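Local structure of salmonella typhimurium DB7155 bacteriophage DET7 tailspike (Bacteriophage, 2V5I) at residues N215-G229 with N242-S256. The protein probably recognises and hydrolyses the O-antigen of Salmonella as the trimeric receptor-binding tailspike of phage Det7. Residues are numbered along the deposited sequence; the frame is centred on the assembly and turned at random. Where two conformers were deposited one is given.
Sequences NYVIGGRVHYGSGSG and NGGVIGVTSWRAGES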
# COMPACT_ATOMS: atom_id res chain seq x y z
N ASN A 215 -7.00 -12.26 -20.38
CA ASN A 215 -5.89 -11.61 -21.09
C ASN A 215 -5.22 -10.58 -20.17
O ASN A 215 -5.92 -9.72 -19.59
CB ASN A 215 -6.44 -10.86 -22.34
CG ASN A 215 -7.00 -11.81 -23.41
OD1 ASN A 215 -6.49 -12.92 -23.58
ND2 ASN A 215 -8.04 -11.40 -24.10
N TYR A 216 -3.89 -10.69 -20.06
CA TYR A 216 -3.14 -9.86 -19.14
C TYR A 216 -1.86 -9.33 -19.71
O TYR A 216 -1.25 -9.96 -20.59
CB TYR A 216 -2.64 -10.69 -17.94
CG TYR A 216 -3.63 -11.20 -16.94
CD1 TYR A 216 -4.27 -12.39 -17.17
CD2 TYR A 216 -3.91 -10.47 -15.82
CE1 TYR A 216 -5.21 -12.91 -16.21
CE2 TYR A 216 -4.86 -10.97 -14.85
CZ TYR A 216 -5.47 -12.19 -15.10
OH TYR A 216 -6.37 -12.68 -14.13
N VAL A 217 -1.39 -8.23 -19.08
CA VAL A 217 -0.02 -7.72 -19.18
C VAL A 217 0.49 -7.76 -17.74
O VAL A 217 -0.16 -7.24 -16.82
CB VAL A 217 0.09 -6.30 -19.80
CG1 VAL A 217 1.53 -5.97 -19.99
CG2 VAL A 217 -0.71 -6.27 -21.15
N ILE A 218 1.56 -8.55 -17.53
CA ILE A 218 2.13 -8.79 -16.19
C ILE A 218 3.63 -8.40 -16.20
O ILE A 218 4.40 -8.96 -16.97
CB ILE A 218 1.91 -10.18 -15.67
CG1 ILE A 218 0.42 -10.53 -15.71
CG2 ILE A 218 2.35 -10.27 -14.21
CD1 ILE A 218 0.17 -12.04 -15.40
N GLY A 219 3.99 -7.46 -15.37
CA GLY A 219 5.36 -7.02 -15.25
C GLY A 219 5.87 -6.21 -16.44
O GLY A 219 5.16 -6.00 -17.42
N GLY A 220 7.07 -5.70 -16.27
CA GLY A 220 7.76 -5.07 -17.39
C GLY A 220 7.29 -3.64 -17.65
O GLY A 220 6.68 -3.02 -16.79
N ARG A 221 7.74 -3.10 -18.78
CA ARG A 221 7.57 -1.70 -19.10
C ARG A 221 7.41 -1.47 -20.59
O ARG A 221 7.92 -2.22 -21.42
CB ARG A 221 8.87 -0.93 -18.77
CG ARG A 221 9.57 -1.18 -17.53
CD ARG A 221 11.04 -0.66 -17.57
NE ARG A 221 11.08 0.75 -17.92
CZ ARG A 221 10.93 1.77 -17.07
NH1 ARG A 221 10.64 1.55 -15.78
NH2 ARG A 221 10.93 3.03 -17.52
N VAL A 222 6.68 -0.39 -20.89
CA VAL A 222 6.54 0.15 -22.23
C VAL A 222 6.81 1.66 -22.24
O VAL A 222 6.58 2.32 -21.26
CB VAL A 222 5.16 -0.18 -22.83
CG1 VAL A 222 4.95 -1.70 -22.91
CG2 VAL A 222 4.04 0.43 -22.07
N HIS A 223 7.36 2.14 -23.36
CA HIS A 223 7.81 3.54 -23.53
C HIS A 223 7.23 4.17 -24.82
O HIS A 223 7.11 3.49 -25.87
CB HIS A 223 9.33 3.63 -23.68
CG HIS A 223 10.12 3.31 -22.45
ND1 HIS A 223 11.48 3.53 -22.40
CD2 HIS A 223 9.77 2.83 -21.22
CE1 HIS A 223 11.94 3.20 -21.20
NE2 HIS A 223 10.92 2.79 -20.45
N TYR A 224 6.88 5.46 -24.73
CA TYR A 224 6.43 6.25 -25.88
C TYR A 224 5.18 5.60 -26.53
O TYR A 224 4.27 5.19 -25.79
CB TYR A 224 7.62 6.49 -26.87
CG TYR A 224 8.70 7.36 -26.26
CD1 TYR A 224 8.46 8.66 -25.98
CD2 TYR A 224 9.98 6.84 -25.96
CE1 TYR A 224 9.46 9.49 -25.40
CE2 TYR A 224 10.96 7.64 -25.40
CZ TYR A 224 10.70 8.92 -25.10
OH TYR A 224 11.67 9.72 -24.51
N GLY A 225 5.10 5.56 -27.85
CA GLY A 225 3.88 5.17 -28.56
C GLY A 225 3.00 6.41 -28.76
O GLY A 225 2.96 7.34 -27.94
N SER A 226 2.28 6.44 -29.86
CA SER A 226 1.40 7.57 -30.13
C SER A 226 0.04 7.38 -29.43
O SER A 226 -0.76 8.36 -29.33
CB SER A 226 1.09 7.65 -31.61
OG SER A 226 2.23 7.85 -32.40
N GLY A 227 -0.26 6.14 -29.08
CA GLY A 227 -1.50 5.77 -28.38
C GLY A 227 -1.21 5.34 -26.95
O GLY A 227 -0.34 5.95 -26.26
N SER A 228 -2.01 4.43 -26.45
CA SER A 228 -1.92 4.01 -25.06
C SER A 228 -0.98 2.83 -24.88
O SER A 228 -0.77 2.06 -25.83
CB SER A 228 -3.31 3.77 -24.48
OG SER A 228 -4.04 4.99 -24.45
N GLY A 229 -0.37 2.74 -23.71
CA GLY A 229 0.58 1.69 -23.45
C GLY A 229 -0.03 0.31 -23.57
O GLY A 229 0.46 -0.59 -24.24
N ASN A 242 -10.72 -11.93 -14.04
CA ASN A 242 -9.63 -12.65 -14.70
C ASN A 242 -9.19 -11.93 -15.97
O ASN A 242 -9.62 -12.23 -17.04
CB ASN A 242 -10.07 -14.08 -15.03
CG ASN A 242 -8.93 -15.00 -15.42
OD1 ASN A 242 -7.73 -14.69 -15.33
ND2 ASN A 242 -9.33 -16.17 -15.84
N GLY A 243 -8.41 -10.89 -15.79
CA GLY A 243 -7.86 -10.11 -16.91
C GLY A 243 -7.32 -8.79 -16.38
O GLY A 243 -7.66 -8.38 -15.29
N GLY A 244 -6.50 -8.11 -17.19
CA GLY A 244 -5.99 -6.76 -16.83
C GLY A 244 -4.52 -6.62 -16.82
O GLY A 244 -3.81 -7.23 -17.65
N VAL A 245 -4.06 -5.78 -15.90
CA VAL A 245 -2.66 -5.31 -15.81
C VAL A 245 -2.20 -5.45 -14.37
O VAL A 245 -2.91 -5.00 -13.44
CB VAL A 245 -2.63 -3.82 -16.23
CG1 VAL A 245 -1.26 -3.27 -16.13
CG2 VAL A 245 -3.18 -3.68 -17.66
N ILE A 246 -1.08 -6.18 -14.15
CA ILE A 246 -0.48 -6.33 -12.81
C ILE A 246 1.02 -6.10 -12.92
O ILE A 246 1.70 -6.78 -13.67
CB ILE A 246 -0.72 -7.75 -12.24
CG1 ILE A 246 -2.20 -8.13 -12.25
CG2 ILE A 246 -0.25 -7.81 -10.79
CD1 ILE A 246 -2.42 -9.64 -12.05
N GLY A 247 1.54 -5.13 -12.18
CA GLY A 247 2.98 -4.93 -12.14
C GLY A 247 3.65 -4.29 -13.33
O GLY A 247 4.86 -4.49 -13.55
N VAL A 248 2.91 -3.47 -14.08
CA VAL A 248 3.45 -2.91 -15.35
C VAL A 248 3.75 -1.41 -15.20
O VAL A 248 3.03 -0.70 -14.52
CB VAL A 248 2.40 -3.08 -16.49
CG1 VAL A 248 2.93 -2.63 -17.82
CG2 VAL A 248 1.93 -4.53 -16.58
N THR A 249 4.75 -0.90 -15.93
CA THR A 249 5.00 0.53 -15.97
C THR A 249 4.87 0.99 -17.41
O THR A 249 5.33 0.31 -18.33
CB THR A 249 6.43 0.85 -15.47
OG1 THR A 249 6.57 0.45 -14.10
CG2 THR A 249 6.76 2.35 -15.64
N SER A 250 4.21 2.15 -17.61
CA SER A 250 4.24 2.92 -18.85
C SER A 250 4.87 4.26 -18.63
O SER A 250 4.54 4.94 -17.69
CB SER A 250 2.82 3.13 -19.41
OG SER A 250 2.73 4.16 -20.41
N TRP A 251 5.77 4.64 -19.53
CA TRP A 251 6.44 5.97 -19.49
C TRP A 251 6.26 6.71 -20.84
O TRP A 251 6.47 6.13 -21.95
CB TRP A 251 7.93 5.80 -19.25
CG TRP A 251 8.76 7.08 -19.20
CD1 TRP A 251 8.70 8.10 -18.30
CD2 TRP A 251 9.82 7.39 -20.10
NE1 TRP A 251 9.67 9.04 -18.58
CE2 TRP A 251 10.39 8.60 -19.67
CE3 TRP A 251 10.37 6.72 -21.18
CZ2 TRP A 251 11.48 9.18 -20.33
CZ3 TRP A 251 11.45 7.28 -21.84
CH2 TRP A 251 12.01 8.50 -21.38
N ARG A 252 5.85 7.96 -20.75
CA ARG A 252 5.68 8.89 -21.88
C ARG A 252 4.77 8.37 -23.00
O ARG A 252 5.00 8.59 -24.18
CB ARG A 252 7.05 9.32 -22.43
CG ARG A 252 7.80 10.29 -21.51
CD ARG A 252 9.10 10.77 -22.12
NE ARG A 252 9.74 11.74 -21.21
CZ ARG A 252 10.91 12.32 -21.45
NH1 ARG A 252 11.57 12.05 -22.55
NH2 ARG A 252 11.43 13.17 -20.57
N ALA A 253 3.66 7.76 -22.62
CA ALA A 253 2.61 7.37 -23.59
C ALA A 253 2.09 8.62 -24.27
O ALA A 253 1.80 9.63 -23.65
CB ALA A 253 1.47 6.66 -22.88
N GLY A 254 2.00 8.53 -25.59
CA GLY A 254 1.39 9.63 -26.39
C GLY A 254 -0.07 9.82 -26.09
O GLY A 254 -0.58 10.95 -26.30
N GLU A 255 -0.77 8.76 -25.63
CA GLU A 255 -2.14 8.88 -25.12
C GLU A 255 -2.11 8.62 -23.61
O GLU A 255 -1.57 9.46 -22.87
CB GLU A 255 -3.18 8.06 -25.92
CG GLU A 255 -4.64 8.54 -25.71
CD GLU A 255 -5.72 7.44 -26.04
OE1 GLU A 255 -5.36 6.29 -26.41
OE2 GLU A 255 -6.91 7.72 -25.86
N SER A 256 -2.54 7.46 -23.16
CA SER A 256 -2.64 7.14 -21.75
C SER A 256 -1.80 5.92 -21.44
O SER A 256 -1.51 5.07 -22.31
CB SER A 256 -4.07 6.87 -21.35
OG SER A 256 -4.85 8.09 -21.49
O HOH W 1 7.20 -2.37 -14.08
O HOH W 2 4.14 4.15 -22.88
O HOH W 3 -2.47 10.29 -28.64
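W251 drives the CE3 edge of its indole into the face of H223, a T-shaped pair with planes 68° apart and ring centroids 4.9 Å apart. A near-trans chi1 of W251, 179°, points the indole at H223 and also at Y224, where W251 CZ3 lies 3.6 Å from Y224 CE2. R252 closes this aromatic cluster: its NH1 donates to Y224 OH over 3.0 Å, from the guanidinium edge. R221 bonds H223 NE2 side-on through NE and, more closely, NH2; both approach tilted from the imidazole plane and would restrain its rotation, while NH2 also bonds S240 O of a neighbouring subunit. Beneath these side chains, strands 220-224 and 249-251 run parallel at 16°, and 216-218 with 244-246 are nearly parallel, successive rungs of the right-handed parallel beta-helix of P22-type tailspikes, the chain turning a corner at G219. V217 CG1 meets V248 CG2 at 3.7 Å on the inner face, which F258 helps cover. Packing is looser at the partly exposed corner G219-G220 and G247, where a water donates to G220 O and G247 O and accepts from T249 OG1. Farther back, Y216 OH donates to N242 OD1 (2.7 Å) on an in-plane lone pair, while G243 CA sits over the tyrosine face and R221 of a neighbouring subunit packs against both side chains.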